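Local coordinates for methylaspartate ammonia-lyase (Citrobacter amalonaticus, PDB 1KKO), which catalyses the reversible, magnesium-dependent elimination of ammonia from (2S,3S)-3-methyl-L-aspartate to give mesaconate, at residues A355-T360 / A378-M383; D175-A180 / R212-W217; K4-T9 / H96-L101; L57-G62 / A143-R148; D107-N112 / C155-L160. One frame throughout, in Å; residues are numbered along the deposited sequence.

Interaction 1 of 5, residues A355-T360 / A378-M383; sequences AYQGGT and ARPMRM. With SO4 (sulfate ion), chain C.
Ala-355 and Met-381 open the tight part of this contact, where two parallel strands run edge to edge. The carbonyl O of Ala-355 accepts the N-H of Met-381 at 2.8 Å and, weakly, that of Arg-382; one step on, Gln-357 N donates to Arg-382 O, again at 2.8 Å. Just beyond these bonds Met-383 CA lies 3.2 Å from Gln-357 O in a CA-H...O contact. On one face of the sheet the Tyr-356 ring has Arg-382 O at its edge, in plane, and its CD1 lies near Arg-382 CG, while the arginine chain bends off to His-236. On the other face Gln-357 and Met-383 lie side by side. With CG anti to its N (chi1 -167°) and the chain extended, Gln-357 brings OE1 to 3.8 Å from Pro-380 CG, and its NE2 is held by Cys-371 O.

The loose side begins at Met-381, an exposed residue whose CB still rests against Ala-355 O but whose selenium end leads away. Past Gln-357 the first strand parts from the second: Thr-360 OG1 instead makes a short hydrogen bond to sulfate O1. Lys-331, Cys-361 and Gln-172 also bind this ion, consistent with an anion position in the substrate pocket. Joined through helix 365-378, the strands form a beta-alpha-beta crossover of the TIM barrel, with the active site at the C-terminal ends of its strands as in the enolase superfamily.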
# COMPACT_ATOMS: atom_id res chain seq x y z
N ALA A 355 22.15 -8.63 9.32
CA ALA A 355 20.81 -8.35 9.84
C ALA A 355 19.84 -8.03 8.71
O ALA A 355 20.05 -7.09 7.96
CB ALA A 355 20.89 -7.20 10.80
N TYR A 356 18.81 -8.85 8.59
CA TYR A 356 17.73 -8.62 7.64
C TYR A 356 16.53 -8.13 8.46
O TYR A 356 15.92 -8.88 9.22
CB TYR A 356 17.43 -9.91 6.84
CG TYR A 356 16.10 -9.96 6.14
CD1 TYR A 356 15.46 -8.81 5.66
CD2 TYR A 356 15.46 -11.18 5.98
CE1 TYR A 356 14.22 -8.91 5.03
CE2 TYR A 356 14.23 -11.28 5.36
CZ TYR A 356 13.62 -10.14 4.91
OH TYR A 356 12.38 -10.24 4.33
N GLN A 357 16.25 -6.83 8.35
CA GLN A 357 15.12 -6.24 9.07
C GLN A 357 13.89 -6.49 8.22
O GLN A 357 13.62 -5.81 7.23
CB GLN A 357 15.34 -4.75 9.31
CG GLN A 357 14.35 -4.18 10.31
CD GLN A 357 14.50 -2.70 10.48
OE1 GLN A 357 15.55 -2.22 10.91
NE2 GLN A 357 13.44 -1.97 10.16
N GLY A 358 13.18 -7.55 8.60
CA GLY A 358 12.08 -8.04 7.81
C GLY A 358 10.75 -7.49 8.28
O GLY A 358 10.60 -6.29 8.51
N GLY A 359 9.78 -8.38 8.43
CA GLY A 359 8.44 -7.97 8.77
C GLY A 359 7.45 -8.86 8.05
O GLY A 359 7.74 -10.03 7.77
N THR A 360 6.28 -8.31 7.76
CA THR A 360 5.21 -9.11 7.18
C THR A 360 4.40 -8.31 6.19
O THR A 360 4.27 -7.09 6.29
CB THR A 360 4.31 -9.62 8.32
OG1 THR A 360 3.20 -10.38 7.79
CG2 THR A 360 3.70 -8.48 9.14
N ALA A 378 19.82 2.06 12.67
CA ALA A 378 20.53 0.87 13.12
C ALA A 378 21.41 0.21 12.08
O ALA A 378 22.34 -0.52 12.43
CB ALA A 378 19.54 -0.14 13.70
N ARG A 379 21.09 0.39 10.80
CA ARG A 379 21.90 -0.08 9.68
C ARG A 379 21.89 -1.57 9.44
O ARG A 379 22.94 -2.21 9.38
CB ARG A 379 23.35 0.40 9.84
CG ARG A 379 23.49 1.88 10.11
CD ARG A 379 22.69 2.73 9.19
NE ARG A 379 23.01 2.44 7.81
CZ ARG A 379 22.42 3.03 6.79
NH1 ARG A 379 21.48 3.94 7.02
NH2 ARG A 379 22.77 2.73 5.54
N PRO A 380 20.72 -2.16 9.24
CA PRO A 380 20.68 -3.56 8.84
C PRO A 380 21.20 -3.67 7.40
O PRO A 380 21.27 -2.68 6.68
CB PRO A 380 19.19 -3.89 8.90
CG PRO A 380 18.53 -2.57 8.59
CD PRO A 380 19.37 -1.57 9.34
N MSE A 381 21.55 -4.88 7.00
CA MSE A 381 22.00 -5.15 5.65
C MSE A 381 20.88 -5.17 4.60
O MSE A 381 21.14 -4.99 3.42
CB MSE A 381 22.68 -6.51 5.65
CG MSE A 381 24.15 -6.42 5.47
SE MSE A 381 24.48 -6.34 3.59
CE MSE A 381 24.62 -8.19 3.19
N ARG A 382 19.65 -5.41 5.05
CA ARG A 382 18.53 -5.60 4.16
C ARG A 382 17.26 -5.24 4.88
O ARG A 382 17.16 -5.45 6.08
CB ARG A 382 18.49 -7.07 3.76
CG ARG A 382 17.50 -7.45 2.68
CD ARG A 382 17.80 -8.80 2.04
NE ARG A 382 19.15 -8.79 1.50
CZ ARG A 382 19.87 -9.86 1.19
NH1 ARG A 382 19.36 -11.08 1.28
NH2 ARG A 382 21.12 -9.70 0.78
N MSE A 383 16.29 -4.71 4.15
CA MSE A 383 14.99 -4.38 4.73
C MSE A 383 13.88 -4.81 3.80
O MSE A 383 13.94 -4.58 2.60
CB MSE A 383 14.88 -2.89 5.01
CG MSE A 383 13.49 -2.48 5.49
SE MSE A 383 13.42 -0.71 6.28
CE MSE A 383 14.26 0.25 4.92
S SO4 C . 5.07 -12.69 5.69
O1 SO4 C . 4.43 -12.46 7.01
O2 SO4 C . 4.36 -13.92 5.17
O3 SO4 C . 4.83 -11.55 4.81
O4 SO4 C . 6.52 -12.98 5.76

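Interaction 2 of 5, residues D175-A180 / R212-W217; sequences DDRYIA and REYVRW
Tyr-178, Tyr-214 and Trp-217 form an aromatic cluster on the TIM-barrel domain, joining the loop that leads into helix 179-186 to one side of helix 209-225. The ring contacts are both edge-to-face. Tyr-178 drives its edge at the face of Trp-217, with CD1 lying over the indole, the planes at 84° and the centroid of its ring 4.8 Å from that of the six-membered ring of Trp-217. Tyr-214 in turn points an edge at the face of Tyr-178 in an offset arrangement, its CD1 3.7 Å from Tyr-178 CE1.

A CH-pi contact comes from Arg-177, whose CD sits over the face of the Tyr-214 ring, 4.2 Å from the centroid. The charged end of that arginine turns elsewhere: NE bonds to Ala-195 O, and NH2 makes a salt bridge with Asp-175 OD1, the oxygen that also pairs with Lys-203. A bent chain (chi3 59°) thus lets the methylenes of Arg-177 lie against the ring while its guanidinium links the loop at Asp-175 to the one at Ala-195.

Hydrogen bonding across the contact rests on a single phenol. The buried Tyr-214 reaches out from its helix, and its OH donates to Arg-177 O at 2.7 Å.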
# COMPACT_ATOMS: atom_id res chain seq x y z
N ASP A 175 2.83 -15.73 -4.44
CA ASP A 175 2.81 -16.74 -5.49
C ASP A 175 2.92 -16.13 -6.90
O ASP A 175 3.09 -16.85 -7.89
CB ASP A 175 1.54 -17.61 -5.38
CG ASP A 175 1.65 -18.66 -4.29
OD1 ASP A 175 2.65 -19.43 -4.30
OD2 ASP A 175 0.79 -18.79 -3.38
N ASP A 176 2.85 -14.81 -6.99
CA ASP A 176 2.94 -14.10 -8.28
C ASP A 176 4.42 -13.97 -8.67
O ASP A 176 4.90 -12.88 -9.00
CB ASP A 176 2.31 -12.71 -8.10
CG ASP A 176 1.75 -12.13 -9.38
OD1 ASP A 176 1.63 -12.84 -10.39
OD2 ASP A 176 1.40 -10.92 -9.43
N ARG A 177 5.13 -15.10 -8.65
CA ARG A 177 6.59 -15.11 -8.76
C ARG A 177 7.19 -14.82 -10.13
O ARG A 177 8.40 -14.73 -10.27
CB ARG A 177 7.15 -16.41 -8.20
CG ARG A 177 6.85 -17.67 -9.01
CD ARG A 177 7.41 -18.93 -8.38
NE ARG A 177 6.84 -19.09 -7.06
CZ ARG A 177 5.62 -19.55 -6.80
NH1 ARG A 177 4.82 -19.99 -7.77
NH2 ARG A 177 5.21 -19.58 -5.56
N TYR A 178 6.34 -14.65 -11.15
CA TYR A 178 6.83 -14.29 -12.47
C TYR A 178 6.51 -12.82 -12.75
O TYR A 178 7.40 -12.02 -13.01
CB TYR A 178 6.25 -15.21 -13.55
CG TYR A 178 6.62 -16.66 -13.30
CD1 TYR A 178 7.90 -17.12 -13.56
CD2 TYR A 178 5.70 -17.54 -12.78
CE1 TYR A 178 8.26 -18.43 -13.30
CE2 TYR A 178 6.05 -18.85 -12.52
CZ TYR A 178 7.33 -19.29 -12.79
OH TYR A 178 7.67 -20.60 -12.54
N ILE A 179 5.23 -12.47 -12.67
CA ILE A 179 4.81 -11.09 -12.88
C ILE A 179 5.48 -10.13 -11.90
O ILE A 179 5.90 -9.05 -12.29
CB ILE A 179 3.28 -10.97 -12.77
CG1 ILE A 179 2.60 -11.70 -13.93
CG2 ILE A 179 2.88 -9.50 -12.70
CD1 ILE A 179 3.00 -11.23 -15.31
N ALA A 180 5.59 -10.52 -10.63
CA ALA A 180 6.16 -9.61 -9.65
C ALA A 180 7.62 -9.32 -9.92
O ALA A 180 8.11 -8.23 -9.62
CB ALA A 180 5.97 -10.14 -8.24
N ARG A 212 15.37 -24.97 -9.26
CA ARG A 212 16.54 -24.76 -10.10
C ARG A 212 16.16 -24.00 -11.37
O ARG A 212 16.81 -23.02 -11.75
CB ARG A 212 17.16 -26.10 -10.48
CG ARG A 212 18.35 -25.94 -11.40
CD ARG A 212 18.97 -27.25 -11.83
NE ARG A 212 19.24 -28.07 -10.67
CZ ARG A 212 20.22 -27.85 -9.81
NH1 ARG A 212 21.06 -26.83 -9.98
NH2 ARG A 212 20.36 -28.65 -8.77
N GLU A 213 15.09 -24.45 -12.00
CA GLU A 213 14.60 -23.85 -13.23
C GLU A 213 14.10 -22.43 -12.98
O GLU A 213 14.26 -21.55 -13.81
CB GLU A 213 13.54 -24.75 -13.86
CG GLU A 213 14.13 -26.12 -14.20
CD GLU A 213 13.31 -26.92 -15.19
OE1 GLU A 213 12.88 -26.34 -16.21
OE2 GLU A 213 13.13 -28.14 -14.95
N TYR A 214 13.51 -22.21 -11.81
CA TYR A 214 13.05 -20.87 -11.45
C TYR A 214 14.21 -19.89 -11.28
O TYR A 214 14.15 -18.75 -11.74
CB TYR A 214 12.19 -20.90 -10.19
CG TYR A 214 11.74 -19.51 -9.82
CD1 TYR A 214 10.75 -18.87 -10.56
CD2 TYR A 214 12.35 -18.80 -8.79
CE1 TYR A 214 10.36 -17.59 -10.26
CE2 TYR A 214 11.96 -17.52 -8.48
CZ TYR A 214 10.97 -16.92 -9.22
OH TYR A 214 10.59 -15.63 -8.90
N VAL A 215 15.29 -20.31 -10.61
CA VAL A 215 16.42 -19.42 -10.41
C VAL A 215 16.99 -19.01 -11.76
O VAL A 215 17.36 -17.85 -11.97
CB VAL A 215 17.52 -20.05 -9.52
CG1 VAL A 215 18.70 -19.11 -9.41
CG2 VAL A 215 16.97 -20.34 -8.14
N ARG A 216 17.07 -19.97 -12.68
CA ARG A 216 17.58 -19.69 -14.01
C ARG A 216 16.67 -18.72 -14.75
O ARG A 216 17.13 -17.78 -15.40
CB ARG A 216 17.72 -20.99 -14.81
CG ARG A 216 18.32 -20.80 -16.19
CD ARG A 216 19.70 -20.21 -16.17
NE ARG A 216 19.99 -19.46 -17.38
CZ ARG A 216 21.19 -19.37 -17.94
NH1 ARG A 216 22.23 -19.97 -17.38
NH2 ARG A 216 21.35 -18.66 -19.05
N TRP A 217 15.36 -18.95 -14.64
CA TRP A 217 14.39 -18.07 -15.26
C TRP A 217 14.54 -16.67 -14.69
O TRP A 217 14.51 -15.68 -15.42
CB TRP A 217 12.96 -18.56 -15.02
CG TRP A 217 11.98 -17.60 -15.59
CD1 TRP A 217 11.53 -17.57 -16.88
CD2 TRP A 217 11.41 -16.46 -14.94
NE1 TRP A 217 10.67 -16.51 -17.06
CE2 TRP A 217 10.58 -15.81 -15.88
CE3 TRP A 217 11.48 -15.94 -13.64
CZ2 TRP A 217 9.86 -14.66 -15.57
CZ3 TRP A 217 10.76 -14.80 -13.34
CH2 TRP A 217 9.95 -14.18 -14.30

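Interaction 3 of 5, residues K4-T9 / H96-L101; sequences KQALFT and HIKPLL
Ala-6 and Lys-98 mark the nearest approach of the two backbones, their CA atoms 5.9 Å apart where strand 4-9 and helix 96-101 run nearly antiparallel. The axes of these short segments come within 7.9 Å at an angle of 155°. The helix is kinked at Pro-99, which has no N-H to give, and Leu-100 N bonds back to Ile-97 O in a tightened turn. No hydrogen bond crosses the contact, so side chains carry it.

Alternate strand residues, Ala-6 and Phe-8, face the helix. Leu-101 lays CD1 into the angle between them, 3.9 Å from Ala-6 CB and 3.8 Å from Phe-8 CZ. This is part of the core of the N-terminal alpha+beta domain of the enolase superfamily, a helix packed on the antiparallel sheet, and Leu-134 of helix 128-146 closes on the same group. Phe-8, with CG beside its own N (chi1 -62°), points toward the helix and crosses Ile-97 at about a right angle, CZ 4.0 Å from Ile-97 CG2, and the ring edge at CE2 faces Lys-98 N. Lys-98 passes along the border of this core, its CD 3.8 Å from Ala-6 O, before the chain bends to place NZ on Asn-94 OD1. The other face of the strand, at Leu-7, packs on Leu-408 of the second subunit.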
# COMPACT_ATOMS: atom_id res chain seq x y z
N LYS A 4 -1.34 13.82 26.28
CA LYS A 4 -2.61 14.31 26.79
C LYS A 4 -3.71 13.27 26.66
O LYS A 4 -4.49 13.07 27.58
CB LYS A 4 -3.04 15.56 26.02
CG LYS A 4 -2.72 16.87 26.69
CD LYS A 4 -3.37 18.04 25.97
CE LYS A 4 -3.37 17.87 24.47
NZ LYS A 4 -4.65 17.27 23.98
N GLN A 5 -3.79 12.63 25.50
CA GLN A 5 -4.85 11.68 25.24
C GLN A 5 -4.33 10.54 24.40
O GLN A 5 -3.52 10.77 23.50
CB GLN A 5 -6.00 12.36 24.49
CG GLN A 5 -7.23 11.48 24.36
CD GLN A 5 -8.51 12.23 24.06
OE1 GLN A 5 -8.49 13.45 23.81
NE2 GLN A 5 -9.62 11.51 24.07
N ALA A 6 -4.80 9.33 24.69
CA ALA A 6 -4.44 8.15 23.90
C ALA A 6 -5.71 7.56 23.29
O ALA A 6 -6.72 7.41 23.98
CB ALA A 6 -3.77 7.12 24.77
N LEU A 7 -5.66 7.25 21.99
CA LEU A 7 -6.81 6.71 21.26
C LEU A 7 -6.42 5.44 20.57
O LEU A 7 -5.32 5.33 20.04
CB LEU A 7 -7.29 7.70 20.19
CG LEU A 7 -7.76 9.06 20.67
CD1 LEU A 7 -8.41 9.78 19.50
CD2 LEU A 7 -8.73 8.95 21.79
N PHE A 8 -7.34 4.48 20.57
CA PHE A 8 -7.17 3.18 19.92
C PHE A 8 -8.30 2.98 18.92
O PHE A 8 -9.47 3.09 19.28
CB PHE A 8 -7.19 2.07 20.96
CG PHE A 8 -6.06 2.16 21.96
CD1 PHE A 8 -4.76 1.82 21.61
CD2 PHE A 8 -6.30 2.58 23.26
CE1 PHE A 8 -3.72 1.89 22.51
CE2 PHE A 8 -5.26 2.68 24.17
CZ PHE A 8 -3.97 2.32 23.79
N THR A 9 -7.95 2.70 17.67
CA THR A 9 -8.96 2.51 16.64
C THR A 9 -8.69 1.25 15.83
O THR A 9 -7.57 1.01 15.35
CB THR A 9 -9.06 3.73 15.72
OG1 THR A 9 -7.82 4.00 15.11
CG2 THR A 9 -9.25 4.97 16.50
N HIS A 96 -6.86 -1.08 30.15
CA HIS A 96 -5.61 -1.37 30.83
C HIS A 96 -4.42 -0.53 30.40
O HIS A 96 -3.46 -0.42 31.14
CB HIS A 96 -5.22 -2.82 30.57
CG HIS A 96 -6.18 -3.82 31.12
ND1 HIS A 96 -6.76 -4.81 30.35
CD2 HIS A 96 -6.64 -4.01 32.38
CE1 HIS A 96 -7.55 -5.54 31.11
NE2 HIS A 96 -7.50 -5.08 32.35
N ILE A 97 -4.46 0.02 29.19
CA ILE A 97 -3.30 0.71 28.68
C ILE A 97 -3.47 2.22 28.57
O ILE A 97 -2.54 2.96 28.85
CB ILE A 97 -2.88 0.07 27.33
CG1 ILE A 97 -2.60 -1.43 27.51
CG2 ILE A 97 -1.68 0.79 26.74
CD1 ILE A 97 -1.50 -1.76 28.54
N LYS A 98 -4.65 2.67 28.17
CA LYS A 98 -4.90 4.10 28.10
C LYS A 98 -4.46 4.87 29.37
O LYS A 98 -3.78 5.88 29.26
CB LYS A 98 -6.36 4.38 27.77
CG LYS A 98 -6.70 5.85 27.63
CD LYS A 98 -8.17 6.12 27.27
CE LYS A 98 -9.00 4.87 27.13
NZ LYS A 98 -9.95 5.00 25.99
N PRO A 99 -4.82 4.41 30.57
CA PRO A 99 -4.40 5.11 31.79
C PRO A 99 -2.90 5.11 32.04
O PRO A 99 -2.38 5.94 32.80
CB PRO A 99 -5.11 4.35 32.90
CG PRO A 99 -6.23 3.69 32.25
CD PRO A 99 -5.71 3.28 30.88
N LEU A 100 -2.19 4.17 31.44
CA LEU A 100 -0.75 4.12 31.58
C LEU A 100 -0.06 5.04 30.58
O LEU A 100 1.12 5.35 30.72
CB LEU A 100 -0.24 2.68 31.40
CG LEU A 100 -0.76 1.71 32.46
CD1 LEU A 100 -0.38 0.27 32.15
CD2 LEU A 100 -0.24 2.10 33.82
N LEU A 101 -0.81 5.47 29.57
CA LEU A 101 -0.26 6.37 28.55
C LEU A 101 -0.57 7.83 28.83
O LEU A 101 0.29 8.69 28.67
CB LEU A 101 -0.81 6.00 27.18
CG LEU A 101 -0.28 4.70 26.58
CD1 LEU A 101 -1.16 4.28 25.42
CD2 LEU A 101 1.16 4.86 26.15

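Interaction 4 of 5, residues L57-G62 / A143-R148; sequences LILENG and ALASGR
Asn-61 ND2 donates to Leu-144 O at 3.2 Å, the polar link between a strand turn and the C-terminal part of helix 128-146. The carbonyl oxygen lies in the plane of the Asn-61 amide, though the donor is tilted 34° from the plane of the carbonyl. The same amide is fixed at its other end, where OD1 accepts from Ala-63 N, so both of its polar atoms hold its rotation. A chi1 of 67° swings the Asn-61 group across toward the helix.

Beside this bond Leu-59 supplies the apolar part: a single methyl, CD1, settles against the helix 4.1 Å from Leu-144 CB and 4.2 Å from Ala-145 CB, the two leucines meeting at about a right angle. The helix end is itself closed by Ala-143 O, which receives Ser-146 N and Arg-148 N from opposite faces of its plane as Gly-147 turns the chain with positive phi. The contact thus sets a type I beta turn, Leu-59 to Gly-62, joining two strands of an antiparallel hairpin, against the end of helix 128-146 in the N-terminal alpha+beta domain.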
# COMPACT_ATOMS: atom_id res chain seq x y z
N LEU A 57 -1.45 9.19 19.91
CA LEU A 57 -1.12 9.86 21.16
C LEU A 57 -1.11 11.35 20.89
O LEU A 57 -0.25 11.85 20.18
CB LEU A 57 0.25 9.41 21.66
CG LEU A 57 0.48 7.91 21.77
CD1 LEU A 57 1.91 7.62 22.18
CD2 LEU A 57 -0.46 7.25 22.75
N ILE A 58 -2.10 12.05 21.43
CA ILE A 58 -2.17 13.49 21.29
C ILE A 58 -1.31 14.06 22.40
O ILE A 58 -1.55 13.77 23.57
CB ILE A 58 -3.61 14.00 21.44
CG1 ILE A 58 -4.53 13.34 20.41
CG2 ILE A 58 -3.66 15.50 21.28
CD1 ILE A 58 -5.97 13.70 20.62
N LEU A 59 -0.31 14.84 22.01
CA LEU A 59 0.63 15.42 22.98
C LEU A 59 0.20 16.80 23.42
O LEU A 59 -0.67 17.41 22.82
CB LEU A 59 2.01 15.53 22.35
CG LEU A 59 2.55 14.27 21.67
CD1 LEU A 59 3.98 14.50 21.22
CD2 LEU A 59 2.47 13.04 22.57
N GLU A 60 0.84 17.31 24.47
CA GLU A 60 0.53 18.65 24.97
C GLU A 60 0.72 19.73 23.92
O GLU A 60 0.04 20.76 23.99
CB GLU A 60 1.40 18.97 26.19
CG GLU A 60 1.10 18.13 27.41
CD GLU A 60 1.93 18.53 28.62
OE1 GLU A 60 3.18 18.40 28.60
OE2 GLU A 60 1.32 18.95 29.62
N ASN A 61 1.65 19.56 23.00
CA ASN A 61 1.90 20.56 21.95
C ASN A 61 0.93 20.43 20.76
O ASN A 61 1.07 21.14 19.77
CB ASN A 61 3.36 20.51 21.46
CG ASN A 61 3.70 19.23 20.71
OD1 ASN A 61 2.86 18.34 20.57
ND2 ASN A 61 4.93 19.14 20.23
N GLY A 62 -0.04 19.52 20.88
CA GLY A 62 -1.05 19.31 19.85
C GLY A 62 -0.67 18.29 18.80
O GLY A 62 -1.50 17.93 17.96
N ALA A 143 9.80 11.87 19.11
CA ALA A 143 10.19 12.66 17.96
C ALA A 143 9.40 13.97 17.86
O ALA A 143 9.97 15.06 17.80
CB ALA A 143 10.01 11.84 16.69
N LEU A 144 8.08 13.87 17.88
CA LEU A 144 7.19 15.02 17.71
C LEU A 144 7.26 15.99 18.89
O LEU A 144 6.93 17.17 18.75
CB LEU A 144 5.75 14.56 17.48
CG LEU A 144 5.50 13.94 16.11
CD1 LEU A 144 4.21 13.13 16.11
CD2 LEU A 144 5.48 15.02 15.02
N ALA A 145 7.67 15.50 20.04
CA ALA A 145 7.81 16.31 21.25
C ALA A 145 9.06 17.17 21.21
O ALA A 145 9.14 18.17 21.91
CB ALA A 145 7.88 15.42 22.45
N SER A 146 10.02 16.79 20.38
CA SER A 146 11.35 17.39 20.41
C SER A 146 11.90 17.90 19.09
O SER A 146 13.09 18.23 19.00
CB SER A 146 12.33 16.37 20.96
OG SER A 146 12.37 15.21 20.13
N GLY A 147 11.07 17.99 18.06
CA GLY A 147 11.52 18.47 16.77
C GLY A 147 12.55 17.58 16.10
O GLY A 147 13.38 18.05 15.32
N ARG A 148 12.50 16.29 16.42
CA ARG A 148 13.40 15.33 15.80
C ARG A 148 12.63 14.36 14.93
O ARG A 148 11.45 14.18 15.12
CB ARG A 148 14.14 14.52 16.86
CG ARG A 148 15.22 15.29 17.60
CD ARG A 148 15.92 14.46 18.66
NE ARG A 148 15.03 14.17 19.78
CZ ARG A 148 15.32 13.36 20.79
NH1 ARG A 148 16.49 12.75 20.83
NH2 ARG A 148 14.47 13.18 21.78

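Interaction 5 of 5, residues D107-N112 / C155-L160; sequences DAFLPN and CDEWQL
Ala-108 meets the carboxylate of Glu-157 first, its CA 3.4 Å from OE2, at the point where the chain is about to enter helix 110-118. The contact joins the start of that helix to the end of helix 150-157, which is closed by a Schellman motif at Gln-159, both in the N-terminal domain of this enolase-superfamily enzyme. At Phe-109 the backbone N donates to Glu-157 OE2 at 2.8 Å, with a weak second reach to OE1. At Leu-110 the next N-H goes to OE1 at 2.9 Å. The two strong bonds, each with an angle of 156° at the hydrogen, use the syn lone pairs of the two oxygens, so the carboxylate straddles consecutive amides. An extended Glu-157 chain (chi2 -161°) carries it there, and the N-H groups at the helix start would tend to stabilise its negative charge.

The Phe-109 ring takes another course, its CE2 meeting the edge of Trp-158 near CH2 at 4.0 Å while the remainder packs on Leu-138 and Thr-142 of helix 128-146. Trp-158 is anchored in turn by NE1 to Asp-343 on the barrel helix 339-351, bringing the two domains together. Leu-110 comes over the indole: CD2 lies 3.6 Å from Trp-158 CH2, and CD1 stands above the six-membered ring, 4.1 Å from its centroid and 10° off the normal.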
# COMPACT_ATOMS: atom_id res chain seq x y z
N ASP A 107 9.58 12.73 26.68
CA ASP A 107 10.82 13.38 26.29
C ASP A 107 11.87 12.36 25.87
O ASP A 107 12.74 12.66 25.08
CB ASP A 107 11.38 14.24 27.41
CG ASP A 107 10.66 15.55 27.54
OD1 ASP A 107 9.78 15.85 26.70
OD2 ASP A 107 10.91 16.35 28.48
N ALA A 108 11.80 11.16 26.45
CA ALA A 108 12.64 10.06 26.05
C ALA A 108 11.75 8.92 25.58
O ALA A 108 10.57 8.86 25.92
CB ALA A 108 13.53 9.61 27.21
N PHE A 109 12.36 8.01 24.84
CA PHE A 109 11.67 6.85 24.29
C PHE A 109 11.92 5.54 25.03
O PHE A 109 10.99 4.82 25.36
CB PHE A 109 12.09 6.68 22.84
CG PHE A 109 11.69 5.37 22.22
CD1 PHE A 109 10.36 5.02 22.12
CD2 PHE A 109 12.64 4.52 21.69
CE1 PHE A 109 9.99 3.82 21.53
CE2 PHE A 109 12.27 3.34 21.10
CZ PHE A 109 10.95 2.99 21.02
N LEU A 110 13.19 5.24 25.30
CA LEU A 110 13.55 3.92 25.80
C LEU A 110 12.89 3.49 27.11
O LEU A 110 12.41 2.37 27.21
CB LEU A 110 15.06 3.78 25.92
CG LEU A 110 15.77 3.06 24.77
CD1 LEU A 110 17.27 3.11 24.98
CD2 LEU A 110 15.30 1.61 24.64
N PRO A 111 12.87 4.34 28.15
CA PRO A 111 12.20 3.94 29.39
C PRO A 111 10.75 3.54 29.14
O PRO A 111 10.29 2.54 29.67
CB PRO A 111 12.34 5.17 30.29
CG PRO A 111 13.52 5.85 29.79
CD PRO A 111 13.51 5.66 28.28
N ASN A 112 10.02 4.31 28.33
CA ASN A 112 8.64 3.96 28.05
C ASN A 112 8.54 2.65 27.26
O ASN A 112 7.67 1.81 27.52
CB ASN A 112 7.96 5.06 27.24
CG ASN A 112 7.70 6.31 28.04
OD1 ASN A 112 7.60 6.25 29.27
ND2 ASN A 112 7.51 7.43 27.34
N CYS A 155 19.05 7.34 16.95
CA CYS A 155 20.49 7.61 16.97
C CYS A 155 20.93 8.28 18.26
O CYS A 155 22.02 8.01 18.77
CB CYS A 155 20.89 8.47 15.79
SG CYS A 155 20.76 7.61 14.22
N ASP A 156 20.12 9.19 18.79
CA ASP A 156 20.46 9.86 20.04
C ASP A 156 20.46 8.90 21.22
O ASP A 156 21.41 8.88 22.01
CB ASP A 156 19.49 11.00 20.32
CG ASP A 156 19.71 12.21 19.44
OD1 ASP A 156 20.77 12.33 18.80
OD2 ASP A 156 18.85 13.11 19.35
N GLU A 157 19.41 8.10 21.38
CA GLU A 157 19.29 7.24 22.56
C GLU A 157 20.19 6.01 22.53
O GLU A 157 20.51 5.46 23.58
CB GLU A 157 17.83 6.86 22.80
CG GLU A 157 16.98 8.09 23.09
CD GLU A 157 15.66 7.81 23.77
OE1 GLU A 157 15.48 6.72 24.34
OE2 GLU A 157 14.79 8.71 23.75
N TRP A 158 20.61 5.59 21.35
CA TRP A 158 21.54 4.47 21.22
C TRP A 158 22.93 4.97 20.91
O TRP A 158 23.85 4.18 20.71
CB TRP A 158 21.10 3.51 20.11
CG TRP A 158 20.16 2.46 20.55
CD1 TRP A 158 20.47 1.17 20.87
CD2 TRP A 158 18.74 2.58 20.72
NE1 TRP A 158 19.33 0.48 21.21
CE2 TRP A 158 18.26 1.33 21.13
CE3 TRP A 158 17.83 3.63 20.55
CZ2 TRP A 158 16.91 1.09 21.38
CZ3 TRP A 158 16.49 3.39 20.80
CH2 TRP A 158 16.04 2.14 21.20
N GLN A 159 23.09 6.29 20.86
CA GLN A 159 24.40 6.88 20.60
C GLN A 159 24.99 6.32 19.30
O GLN A 159 26.06 5.71 19.30
CB GLN A 159 25.35 6.64 21.79
CG GLN A 159 24.90 7.35 23.06
CD GLN A 159 25.79 7.07 24.27
OE1 GLN A 159 25.51 7.56 25.36
NE2 GLN A 159 26.85 6.30 24.07
N LEU A 160 24.25 6.52 18.20
CA LEU A 160 24.63 6.05 16.88
C LEU A 160 24.92 7.25 15.98
O LEU A 160 24.33 8.30 16.16
CB LEU A 160 23.50 5.22 16.26
CG LEU A 160 22.89 4.15 17.16
CD1 LEU A 160 21.75 3.44 16.42
CD2 LEU A 160 23.90 3.14 17.61

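In the fold
Along the chain, interactions 3, 4 and 5 belong to the N-terminal alpha+beta domain, and interactions 2 and 1 follow, in that order, in the TIM barrel. The segments of 3 alternate with those of 4, and those of 4 with those of 5, so the N-terminal contacts interlock. Interactions 3 and 4, centres 15 Å apart, share a sheet: strands 3-18 and 47-59 are neighbours. The salt bridge Arg-148 to Asp-156 ties interaction 4 to interaction 5, between the loop after helix 128-146 and helix 150-157. Interaction 5 approaches interaction 1 to about 4 Å between nearest atoms, without touching. Interaction 2 lies apart, its centre about 46 Å from that of interaction 3, so the set spans both domains, with interaction 1 at the substrate site.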